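Local atomic coordinates of putative laminarinase (PDB entry 2W39), a protein that probably hydrolyses O-glycosidic bonds in beta-glucans such as laminarin, as a family 16 glycoside hydrolase from a white-rot fungus. Residues A[14-22]-A[34-45]; A[50-58]-A[68-76]. All blocks are in the same frame, centred on the assembly; numbering follows the deposited sequence.

Interactions 1 and 2 lie side by side in a beta-sandwich, their centres 8 Å apart, and follow one another along the chain. Two probable hydrogen bonds join them directly: Leu44 O to Arg55 N at 2.8 Å, and, in one of two Arg55 conformers, Asn43 O to Arg55 NH2 at 2.9 Å, close to the N-linked sugar on Asn43. They also share a sheet, in which strand 18-20 of interaction 1 pairs with strand 69-76 of interaction 2. A salt bridge between Glu21 and Arg73 links them on the substrate side: the Glu21 side chain is about 7 Å from a bound beta-D-glucopyranose, and Arg73 NH2 hydrogen-bonds to O6 of a bound beta-D-glucopyranose.

Interaction 1 of 2, residues A[14-22]-A[34-45]; sequences FLSTFTHEA and VDQATALAKNLT. With NAG (2-acetamido-2-deoxy-beta-D-glucopyranose), chain C.
Helix 36-41 packs across strand 18-20 of one sandwich sheet, with His20 and Gln36 at the crossing; the axes run 81° apart and approach to 8.7 Å. His20 points into the helix start and is gripped at both ring nitrogens. ND1 donates to Gln36 OE1 at 3.1 Å, a bent bond tilted from both the ring and the carbonyl plane. NE2 and Thr45 OG1 meet at 2.8 Å with the hydroxyl in the ring plane, almost perfectly straight (174°). Over one face sits Gln36 CA, 3.7 Å from the ring centroid in a CH-pi contact, while Ala39 CB comes obliquely to His20 CD2 at 3.6 Å.

The Gln36 side chain, with CG anti to the backbone N (chi1 -177°), reaches off the helix, crossing the His20 ring, and on to helix 14-17. There NE2 donates to Leu15 O at 2.9 Å, in the carbonyl plane and on a lone pair. Beyond it Leu15 CD2 and Leu40 CD2 meet tip to tip at 4.1 Å. Waters bridge His20 N to Gln36 OE1 and His20 O to Gln36 N.

Asp35 caps the helix start, its OD2 taking Thr38 N at 2.9 Å and Thr38 OG1 from the opposite face of the carboxylate. The other end closes in a Schellman motif at Asn43, whose ND2 carries the N-acetylglucosamine.

With each ring nitrogen partnered, His20 is held against rotation, and because the Gln36 amide donates at one end and accepts at the other, its flip is probably fixed as well.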
loop_
_atom_site.group_PDB
_atom_site.type_symbol
_atom_site.label_atom_id
_atom_site.label_comp_id
_atom_site.label_asym_id
_atom_site.label_seq_id
_atom_site.Cartn_x
_atom_site.Cartn_y
_atom_site.Cartn_z
ATOM N N PHE A 14 -12.533 -6.389 9.799
ATOM C CA PHE A 14 -12.259 -6.249 8.373
ATOM C C PHE A 14 -13.194 -7.095 7.515
ATOM O O PHE A 14 -13.441 -6.756 6.358
ATOM C CB PHE A 14 -10.808 -6.623 8.059
ATOM C CG PHE A 14 -9.799 -5.614 8.531
ATOM C CD1 PHE A 14 -9.454 -4.530 7.721
ATOM C CD2 PHE A 14 -9.173 -5.763 9.763
ATOM C CE1 PHE A 14 -8.492 -3.605 8.135
ATOM C CE2 PHE A 14 -8.216 -4.840 10.203
ATOM C CZ PHE A 14 -7.864 -3.757 9.377
ATOM N N LEU A 15 -13.723 -8.187 8.077
ATOM C CA LEU A 15 -14.609 -9.073 7.318
ATOM C C LEU A 15 -15.972 -8.451 7.070
ATOM O O LEU A 15 -16.688 -8.896 6.177
ATOM C CB LEU A 15 -14.749 -10.438 7.993
ATOM C CG LEU A 15 -13.428 -11.172 8.231
ATOM C CD1 LEU A 15 -13.699 -12.529 8.902
ATOM C CD2 LEU A 15 -12.622 -11.344 6.943
ATOM N N SER A 16 -16.359 -7.434 7.837
ATOM C CA SER A 16 -17.628 -6.756 7.553
ATOM C C SER A 16 -17.449 -5.389 6.910
ATOM O O SER A 16 -18.359 -4.903 6.250
ATOM C CB SER A 16 -18.511 -6.650 8.797
ATOM O OG SER A 16 -17.830 -6.021 9.858
ATOM N N THR A 17 -16.265 -4.789 7.062
ATOM C CA THR A 17 -16.086 -3.400 6.627
ATOM C C THR A 17 -15.296 -3.268 5.322
ATOM O O THR A 17 -15.224 -2.174 4.747
ATOM C CB THR A 17 -15.402 -2.578 7.727
ATOM O OG1 THR A 17 -14.101 -3.125 7.938
ATOM C CG2 THR A 17 -16.239 -2.587 9.033
ATOM N N PHE A 18 -14.754 -4.388 4.851
ATOM C CA PHE A 18 -14.071 -4.474 3.552
ATOM C C PHE A 18 -14.714 -5.586 2.762
ATOM O O PHE A 18 -15.346 -6.461 3.338
ATOM C CB PHE A 18 -12.586 -4.834 3.730
ATOM C CG PHE A 18 -11.705 -3.676 4.151
ATOM C CD1 PHE A 18 -11.895 -3.002 5.352
ATOM C CD2 PHE A 18 -10.652 -3.273 3.328
ATOM C CE1 PHE A 18 -11.080 -1.949 5.712
ATOM C CE2 PHE A 18 -9.816 -2.218 3.684
ATOM C CZ PHE A 18 -10.035 -1.545 4.880
ATOM N N THR A 19 -14.536 -5.562 1.448
ATOM C CA THR A 19 -14.809 -6.724 0.625
ATOM C C THR A 19 -13.496 -7.201 0.010
ATOM O O THR A 19 -12.496 -6.477 -0.007
ATOM C CB THR A 19 -15.815 -6.451 -0.494
ATOM O OG1 THR A 19 -15.247 -5.536 -1.424
ATOM C CG2 THR A 19 -17.103 -5.898 0.062
ATOM N N HIS A 20 -13.489 -8.439 -0.451
ATOM C CA HIS A 20 -12.407 -8.947 -1.281
ATOM C C HIS A 20 -12.786 -8.766 -2.743
ATOM O O HIS A 20 -13.881 -9.157 -3.174
ATOM C CB HIS A 20 -12.189 -10.435 -1.006
ATOM C CG HIS A 20 -11.528 -10.740 0.302
ATOM N ND1 HIS A 20 -12.012 -10.308 1.520
ATOM C CD2 HIS A 20 -10.434 -11.494 0.582
ATOM C CE1 HIS A 20 -11.227 -10.765 2.485
ATOM N NE2 HIS A 20 -10.269 -11.496 1.946
ATOM N N GLU A 21 -11.892 -8.175 -3.522
ATOM C CA GLU A 21 -12.138 -7.948 -4.937
ATOM C C GLU A 21 -11.646 -9.155 -5.725
ATOM O O GLU A 21 -10.436 -9.371 -5.852
ATOM C CB GLU A 21 -11.417 -6.694 -5.391
ATOM C CG GLU A 21 -11.838 -5.414 -4.674
ATOM C CD GLU A 21 -11.212 -4.220 -5.344
ATOM O OE1 GLU A 21 -10.124 -3.783 -4.910
ATOM O OE2 GLU A 21 -11.822 -3.731 -6.332
ATOM N N ALA A 22 -12.586 -9.934 -6.260
ATOM C CA ALA A 22 -12.244 -11.090 -7.078
ATOM C C ALA A 22 -12.258 -10.613 -8.521
ATOM O O ALA A 22 -13.229 -10.805 -9.264
ATOM C CB ALA A 22 -13.239 -12.204 -6.843
ATOM N N VAL A 34 -8.916 -13.932 -5.077
ATOM C CA VAL A 34 -10.083 -14.699 -4.658
ATOM C C VAL A 34 -11.049 -13.859 -3.851
ATOM O O VAL A 34 -10.679 -12.837 -3.275
ATOM C CB VAL A 34 -9.670 -15.972 -3.890
ATOM C CG1 VAL A 34 -8.807 -16.869 -4.788
ATOM C CG2 VAL A 34 -8.955 -15.638 -2.587
ATOM N N ASP A 35 -12.311 -14.271 -3.832
ATOM C CA ASP A 35 -13.308 -13.585 -3.038
ATOM C C ASP A 35 -13.168 -13.905 -1.548
ATOM O O ASP A 35 -12.323 -14.697 -1.140
ATOM C CB ASP A 35 -14.742 -13.813 -3.581
ATOM C CG ASP A 35 -15.358 -15.128 -3.177
ATOM O OD1 ASP A 35 -16.572 -15.267 -3.444
ATOM O OD2 ASP A 35 -14.680 -16.020 -2.647
ATOM N N GLN A 36 -13.991 -13.265 -0.732
ATOM C CA GLN A 36 -13.849 -13.398 0.696
ATOM C C GLN A 36 -14.077 -14.829 1.189
ATOM O O GLN A 36 -13.303 -15.335 2.003
ATOM C CB GLN A 36 -14.821 -12.442 1.356
ATOM C CG GLN A 36 -14.735 -12.407 2.825
ATOM C CD GLN A 36 -15.156 -11.044 3.343
ATOM O OE1 GLN A 36 -14.858 -9.993 2.746
ATOM N NE2 GLN A 36 -15.860 -11.050 4.453
ATOM N N ALA A 37 -15.147 -15.471 0.710
ATOM C CA ALA A 37 -15.452 -16.833 1.153
ATOM C C ALA A 37 -14.284 -17.754 0.797
ATOM O O ALA A 37 -13.853 -18.583 1.603
ATOM C CB ALA A 37 -16.749 -17.337 0.512
ATOM N N THR A 38 -13.752 -17.601 -0.409
ATOM C CA THR A 38 -12.656 -18.450 -0.861
ATOM C C THR A 38 -11.392 -18.179 -0.050
ATOM O O THR A 38 -10.708 -19.115 0.376
ATOM C CB THR A 38 -12.415 -18.252 -2.355
ATOM O OG1 THR A 38 -13.624 -18.543 -3.067
ATOM C CG2 THR A 38 -11.319 -19.170 -2.868
ATOM N N ALA A 39 -11.109 -16.902 0.190
ATOM C CA ALA A 39 -9.938 -16.535 1.000
ATOM C C ALA A 39 -9.997 -17.136 2.396
ATOM O O ALA A 39 -8.998 -17.650 2.902
ATOM C CB ALA A 39 -9.810 -15.026 1.095
ATOM N N LEU A 40 -11.171 -17.060 3.021
ATOM C CA LEU A 40 -11.322 -17.614 4.357
ATOM C C LEU A 40 -11.171 -19.133 4.360
ATOM O O LEU A 40 -10.476 -19.690 5.209
ATOM C CB LEU A 40 -12.649 -17.176 4.971
ATOM C CG LEU A 40 -12.722 -15.689 5.337
ATOM C CD1 LEU A 40 -14.157 -15.295 5.655
ATOM C CD2 LEU A 40 -11.803 -15.340 6.513
ATOM N N ALA A 41 -11.790 -19.789 3.381
ATOM C CA ALA A 41 -11.749 -21.255 3.307
ATOM C C ALA A 41 -10.323 -21.746 3.078
ATOM O O ALA A 41 -9.953 -22.834 3.539
ATOM C CB ALA A 41 -12.648 -21.748 2.196
ATOM N N LYS A 42 -9.535 -20.971 2.337
ATOM C CA LYS A 42 -8.174 -21.356 1.986
ATOM C C LYS A 42 -7.135 -20.770 2.951
ATOM O O LYS A 42 -5.928 -20.943 2.760
ATOM C CB LYS A 42 -7.880 -20.989 0.535
ATOM C CG LYS A 42 -8.741 -21.803 -0.429
ATOM C CD LYS A 42 -8.297 -21.699 -1.875
ATOM C CE LYS A 42 -9.097 -22.663 -2.768
ATOM N NZ LYS A 42 -8.805 -24.108 -2.484
ATOM N N ASN A 43 -7.616 -20.078 3.987
ATOM C CA ASN A 43 -6.768 -19.423 4.995
ATOM C C ASN A 43 -5.789 -18.426 4.390
ATOM O O ASN A 43 -4.667 -18.234 4.893
ATOM C CB ASN A 43 -6.072 -20.436 5.912
ATOM C CG ASN A 43 -5.723 -19.851 7.285
ATOM O OD1 ASN A 43 -6.350 -18.894 7.760
ATOM N ND2 ASN A 43 -4.712 -20.448 7.928
ATOM N N LEU A 44 -6.227 -17.774 3.317
ATOM C CA LEU A 44 -5.463 -16.670 2.746
ATOM C C LEU A 44 -5.779 -15.355 3.442
ATOM O O LEU A 44 -4.988 -14.408 3.407
ATOM C CB LEU A 44 -5.726 -16.559 1.253
ATOM C CG LEU A 44 -5.386 -17.841 0.486
ATOM C CD1 LEU A 44 -5.710 -17.665 -0.965
ATOM C CD2 LEU A 44 -3.921 -18.256 0.673
ATOM N N THR A 45 -6.955 -15.293 4.057
ATOM C CA THR A 45 -7.307 -14.202 4.956
ATOM C C THR A 45 -7.623 -14.840 6.290
ATOM O O THR A 45 -8.382 -15.824 6.350
ATOM C CB THR A 45 -8.518 -13.433 4.437
ATOM O OG1 THR A 45 -8.121 -12.789 3.225
ATOM C CG2 THR A 45 -9.029 -12.375 5.434
HETATM C C1 NAG C . -4.471 -19.997 9.282
HETATM C C2 NAG C . -4.029 -21.220 10.110
HETATM C C3 NAG C . -3.439 -20.814 11.466
HETATM C C4 NAG C . -2.469 -19.646 11.354
HETATM C C5 NAG C . -3.132 -18.507 10.578
HETATM C C6 NAG C . -2.225 -17.278 10.483
HETATM C C7 NAG C . -5.247 -23.389 10.124
HETATM C C8 NAG C . -6.527 -24.046 10.553
HETATM N N2 NAG C . -5.180 -22.077 10.349
HETATM O O3 NAG C . -2.781 -21.907 12.077
HETATM O O4 NAG C . -2.111 -19.208 12.646
HETATM O O5 NAG C . -3.457 -18.997 9.285
HETATM O O6 NAG C . -1.046 -17.564 9.759
HETATM O O7 NAG C . -4.351 -24.060 9.607
HETATM O O HOH W 1 -13.105 -8.568 3.932
HETATM O O HOH W 2 -16.258 -9.541 0.025
HETATM O O HOH W 3 -15.471 -10.922 -1.829
HETATM O O HOH W 4 -9.161 -10.547 -3.542
#

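Interaction 2 of 2, residues A[50-58]-A[68-76]; sequences DTLILRADH and GRNSVRIRS. With NAG (2-acetamido-2-deoxy-beta-D-glucopyranose), chain C.
The Arg69 guanidinium has Asp57 OD1 at its edge, in its plane, with NH1 and OD1 3.0 Å apart in a salt bridge; the carboxylate itself is turned 65° to the guanidinium. NH1 also donates to Asp57 O at 2.9 Å, approaching from above the carbonyl plane. The bend of Arg69 at chi3 (-70°) folds the chain so that one nitrogen can serve both oxygens, while NH2 bonds to Val277 O and Thr60 O. A lysine in its place has a single side-chain nitrogen, and Val277 O and Thr60 O would probably be left without their donor. The Arg55 guanidinium, modelled in two conformers, carries Ile53 CG2 over the centre of one face, with C6 of the N-linked sugar at its edge; its approach to that sugar is partly too close to be trusted.

Next to the salt bridge, Asp57 N donates to Asn70 O at 2.9 Å, and the same oxygen takes a CA-H...O contact from Ala56. Asp57 OD2, bonded also to Thr60, shares a water with Asn70 ND2; the main polar partner of the Asn70 side chain is Asn32.

Further along, the contact turns apolar. Leu54 CB lies 3.7 Å from Val72 CG2, Leu54 CD1 reaches Ile74 CD1 at 3.8 Å, and Leu52 CD2 meets Ile74 CD1 tip to tip at 4.1 Å. Strand 51-55 belongs to one sheet and strand 69-76 to the other, so this is the buried interior of a beta-sandwich, as in the family 16 jelly roll.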
loop_
_atom_site.group_PDB
_atom_site.type_symbol
_atom_site.label_atom_id
_atom_site.label_comp_id
_atom_site.label_asym_id
_atom_site.label_seq_id
_atom_site.Cartn_x
_atom_site.Cartn_y
_atom_site.Cartn_z
ATOM N N ASP A 50 -6.452 -9.524 17.640
ATOM C CA ASP A 50 -5.901 -8.245 17.178
ATOM C C ASP A 50 -5.005 -8.415 15.944
ATOM O O ASP A 50 -4.021 -7.693 15.779
ATOM C CB ASP A 50 -5.174 -7.496 18.315
ATOM C CG ASP A 50 -3.911 -8.191 18.774
ATOM O OD1 ASP A 50 -3.729 -9.395 18.499
ATOM O OD2 ASP A 50 -3.086 -7.514 19.425
ATOM N N THR A 51 -5.363 -9.362 15.083
ATOM C CA THR A 51 -4.565 -9.692 13.911
ATOM C C THR A 51 -5.419 -9.864 12.662
ATOM O O THR A 51 -6.444 -10.561 12.676
ATOM C CB THR A 51 -3.782 -10.998 14.161
ATOM O OG1 THR A 51 -2.852 -10.781 15.228
ATOM C CG2 THR A 51 -2.999 -11.410 12.925
ATOM N N LEU A 52 -4.958 -9.235 11.580
ATOM C CA LEU A 52 -5.426 -9.534 10.240
ATOM C C LEU A 52 -4.228 -10.026 9.449
ATOM O O LEU A 52 -3.222 -9.306 9.330
ATOM C CB LEU A 52 -6.009 -8.295 9.575
ATOM C CG LEU A 52 -6.428 -8.448 8.115
ATOM C CD1 LEU A 52 -7.686 -9.262 7.982
ATOM C CD2 LEU A 52 -6.558 -7.085 7.399
ATOM N N ILE A 53 -4.335 -11.240 8.919
ATOM C CA ILE A 53 -3.342 -11.754 7.980
ATOM C C ILE A 53 -3.953 -11.822 6.592
ATOM O O ILE A 53 -5.081 -12.323 6.415
ATOM C CB ILE A 53 -2.882 -13.187 8.364
ATOM C CG1 ILE A 53 -2.356 -13.278 9.797
ATOM C CG2 ILE A 53 -1.906 -13.774 7.327
ATOM C CD1 ILE A 53 -1.206 -12.403 10.039
ATOM N N LEU A 54 -3.211 -11.304 5.611
ATOM C CA LEU A 54 -3.579 -11.391 4.192
ATOM C C LEU A 54 -2.365 -11.999 3.522
ATOM O O LEU A 54 -1.284 -11.426 3.592
ATOM C CB LEU A 54 -3.829 -10.000 3.580
ATOM C CG LEU A 54 -4.870 -9.144 4.300
ATOM C CD1 LEU A 54 -4.851 -7.734 3.730
ATOM C CD2 LEU A 54 -6.285 -9.768 4.230
ATOM N N ARG A 55 -2.519 -13.165 2.898
ATOM C CA ARG A 55 -1.355 -13.914 2.419
ATOM C C ARG A 55 -1.552 -14.522 1.040
ATOM O O ARG A 55 -2.672 -14.708 0.567
ATOM C CB ARG A 55 -0.967 -15.024 3.417
ATOM C CG ARG A 55 -2.089 -16.032 3.689
ATOM C CD ARG A 55 -1.614 -17.384 4.230
ATOM N NE ARG A 55 -0.929 -17.317 5.516
ATOM C CZ ARG A 55 -1.493 -17.368 6.728
ATOM N NH1 ARG A 55 -0.680 -17.323 7.766
ATOM N NH2 ARG A 55 -2.828 -17.437 6.935
ATOM N N ALA A 56 -0.422 -14.837 0.411
ATOM C CA ALA A 56 -0.363 -15.662 -0.790
ATOM C C ALA A 56 -0.485 -17.134 -0.467
ATOM O O ALA A 56 -0.057 -17.588 0.588
ATOM C CB ALA A 56 0.982 -15.448 -1.456
ATOM N N ASP A 57 -1.020 -17.893 -1.408
ATOM C CA ASP A 57 -0.878 -19.345 -1.388
ATOM C C ASP A 57 0.612 -19.693 -1.375
ATOM O O ASP A 57 1.384 -19.212 -2.229
ATOM C CB ASP A 57 -1.598 -19.885 -2.633
ATOM C CG ASP A 57 -1.411 -21.389 -2.855
ATOM O OD1 ASP A 57 -0.275 -21.887 -2.711
ATOM O OD2 ASP A 57 -2.414 -22.035 -3.249
ATOM N N HIS A 58 1.003 -20.528 -0.413
ATOM C CA HIS A 58 2.402 -20.937 -0.318
ATOM C C HIS A 58 2.564 -22.458 -0.352
ATOM O O HIS A 58 3.572 -22.986 0.130
ATOM C CB HIS A 58 3.083 -20.322 0.910
ATOM C CG HIS A 58 2.553 -20.830 2.209
ATOM N ND1 HIS A 58 1.456 -20.294 2.849
ATOM C CD2 HIS A 58 2.992 -21.838 2.993
ATOM C CE1 HIS A 58 1.238 -20.964 3.972
ATOM N NE2 HIS A 58 2.155 -21.908 4.079
ATOM N N GLY A 68 -3.122 -17.650 -11.882
ATOM C CA GLY A 68 -1.984 -17.238 -11.074
ATOM C C GLY A 68 -2.066 -17.661 -9.626
ATOM O O GLY A 68 -2.983 -18.373 -9.215
ATOM N N ARG A 69 -1.096 -17.209 -8.844
ATOM C CA ARG A 69 -1.011 -17.619 -7.447
ATOM C C ARG A 69 -2.138 -16.968 -6.661
ATOM O O ARG A 69 -2.361 -15.759 -6.763
ATOM C CB ARG A 69 0.359 -17.250 -6.863
ATOM C CG ARG A 69 0.605 -17.786 -5.456
ATOM C CD ARG A 69 2.084 -17.909 -5.104
ATOM N NE ARG A 69 2.725 -18.992 -5.866
ATOM C CZ ARG A 69 2.534 -20.296 -5.663
ATOM N NH1 ARG A 69 1.749 -20.741 -4.683
ATOM N NH2 ARG A 69 3.139 -21.159 -6.467
ATOM N N ASN A 70 -2.858 -17.752 -5.866
ATOM C CA ASN A 70 -3.968 -17.186 -5.113
ATOM C C ASN A 70 -3.479 -16.134 -4.126
ATOM O O ASN A 70 -2.460 -16.316 -3.431
ATOM C CB ASN A 70 -4.732 -18.251 -4.327
ATOM C CG ASN A 70 -5.545 -19.177 -5.206
ATOM O OD1 ASN A 70 -5.827 -18.894 -6.365
ATOM N ND2 ASN A 70 -5.965 -20.303 -4.619
ATOM N N SER A 71 -4.206 -15.016 -4.081
ATOM C CA SER A 71 -3.892 -13.910 -3.193
ATOM C C SER A 71 -5.167 -13.100 -2.993
ATOM O O SER A 71 -6.241 -13.487 -3.484
ATOM C CB SER A 71 -2.773 -13.067 -3.806
ATOM O OG SER A 71 -2.267 -12.157 -2.838
ATOM N N VAL A 72 -5.036 -11.976 -2.295
ATOM C CA VAL A 72 -6.194 -11.166 -1.961
ATOM C C VAL A 72 -5.938 -9.685 -2.206
ATOM O O VAL A 72 -4.801 -9.194 -2.093
ATOM C CB VAL A 72 -6.675 -11.406 -0.507
ATOM C CG1 VAL A 72 -7.103 -12.869 -0.293
ATOM C CG2 VAL A 72 -5.628 -10.991 0.515
ATOM N N ARG A 73 -7.032 -8.981 -2.493
ATOM C CA ARG A 73 -7.082 -7.533 -2.670
ATOM C C ARG A 73 -8.353 -7.090 -1.953
ATOM O O ARG A 73 -9.459 -7.377 -2.413
ATOM C CB ARG A 73 -7.126 -7.200 -4.161
ATOM C CG ARG A 73 -7.386 -5.723 -4.466
ATOM C CD ARG A 73 -7.067 -5.411 -5.892
ATOM N NE ARG A 73 -7.624 -4.128 -6.324
ATOM C CZ ARG A 73 -7.122 -3.374 -7.302
ATOM N NH1 ARG A 73 -5.959 -3.669 -7.866
ATOM N NH2 ARG A 73 -7.757 -2.271 -7.671
ATOM N N ILE A 74 -8.192 -6.460 -0.800
ATOM C CA ILE A 74 -9.342 -6.044 -0.018
ATOM C C ILE A 74 -9.566 -4.559 -0.159
ATOM O O ILE A 74 -8.618 -3.785 -0.291
ATOM C CB ILE A 74 -9.240 -6.509 1.477
ATOM C CG1 ILE A 74 -8.132 -5.792 2.290
ATOM C CG2 ILE A 74 -9.118 -8.046 1.557
ATOM C CD1 ILE A 74 -8.266 -5.989 3.793
ATOM N N ARG A 75 -10.826 -4.151 -0.135
ATOM C CA ARG A 75 -11.205 -2.780 -0.402
ATOM C C ARG A 75 -12.232 -2.334 0.632
ATOM O O ARG A 75 -13.244 -3.014 0.864
ATOM C CB ARG A 75 -11.825 -2.689 -1.800
ATOM C CG ARG A 75 -12.213 -1.261 -2.183
ATOM C CD ARG A 75 -12.870 -1.197 -3.538
ATOM N NE ARG A 75 -14.218 -1.773 -3.525
ATOM C CZ ARG A 75 -14.986 -1.893 -4.600
ATOM N NH1 ARG A 75 -14.531 -1.528 -5.789
ATOM N NH2 ARG A 75 -16.212 -2.385 -4.482
ATOM N N SER A 76 -12.008 -1.178 1.248
ATOM C CA SER A 76 -12.992 -0.671 2.213
ATOM C C SER A 76 -14.324 -0.447 1.524
ATOM O O SER A 76 -14.379 0.007 0.384
ATOM C CB SER A 76 -12.522 0.624 2.891
ATOM O OG SER A 76 -12.378 1.693 1.963
HETATM C C1 NAG C . -4.471 -19.997 9.282
HETATM C C2 NAG C . -4.029 -21.220 10.110
HETATM C C3 NAG C . -3.439 -20.814 11.466
HETATM C C4 NAG C . -2.469 -19.646 11.354
HETATM C C5 NAG C . -3.132 -18.507 10.578
HETATM C C6 NAG C . -2.225 -17.278 10.483
HETATM C C7 NAG C . -5.247 -23.389 10.124
HETATM C C8 NAG C . -6.527 -24.046 10.553
HETATM N N2 NAG C . -5.180 -22.077 10.349
HETATM O O3 NAG C . -2.781 -21.907 12.077
HETATM O O4 NAG C . -2.111 -19.208 12.646
HETATM O O5 NAG C . -3.457 -18.997 9.285
HETATM O O6 NAG C . -1.046 -17.564 9.759
HETATM O O7 NAG C . -4.351 -24.060 9.607
HETATM O O HOH W 5 -2.572 -20.630 -5.817
HETATM O O HOH W 6 -4.801 -21.337 -2.167
#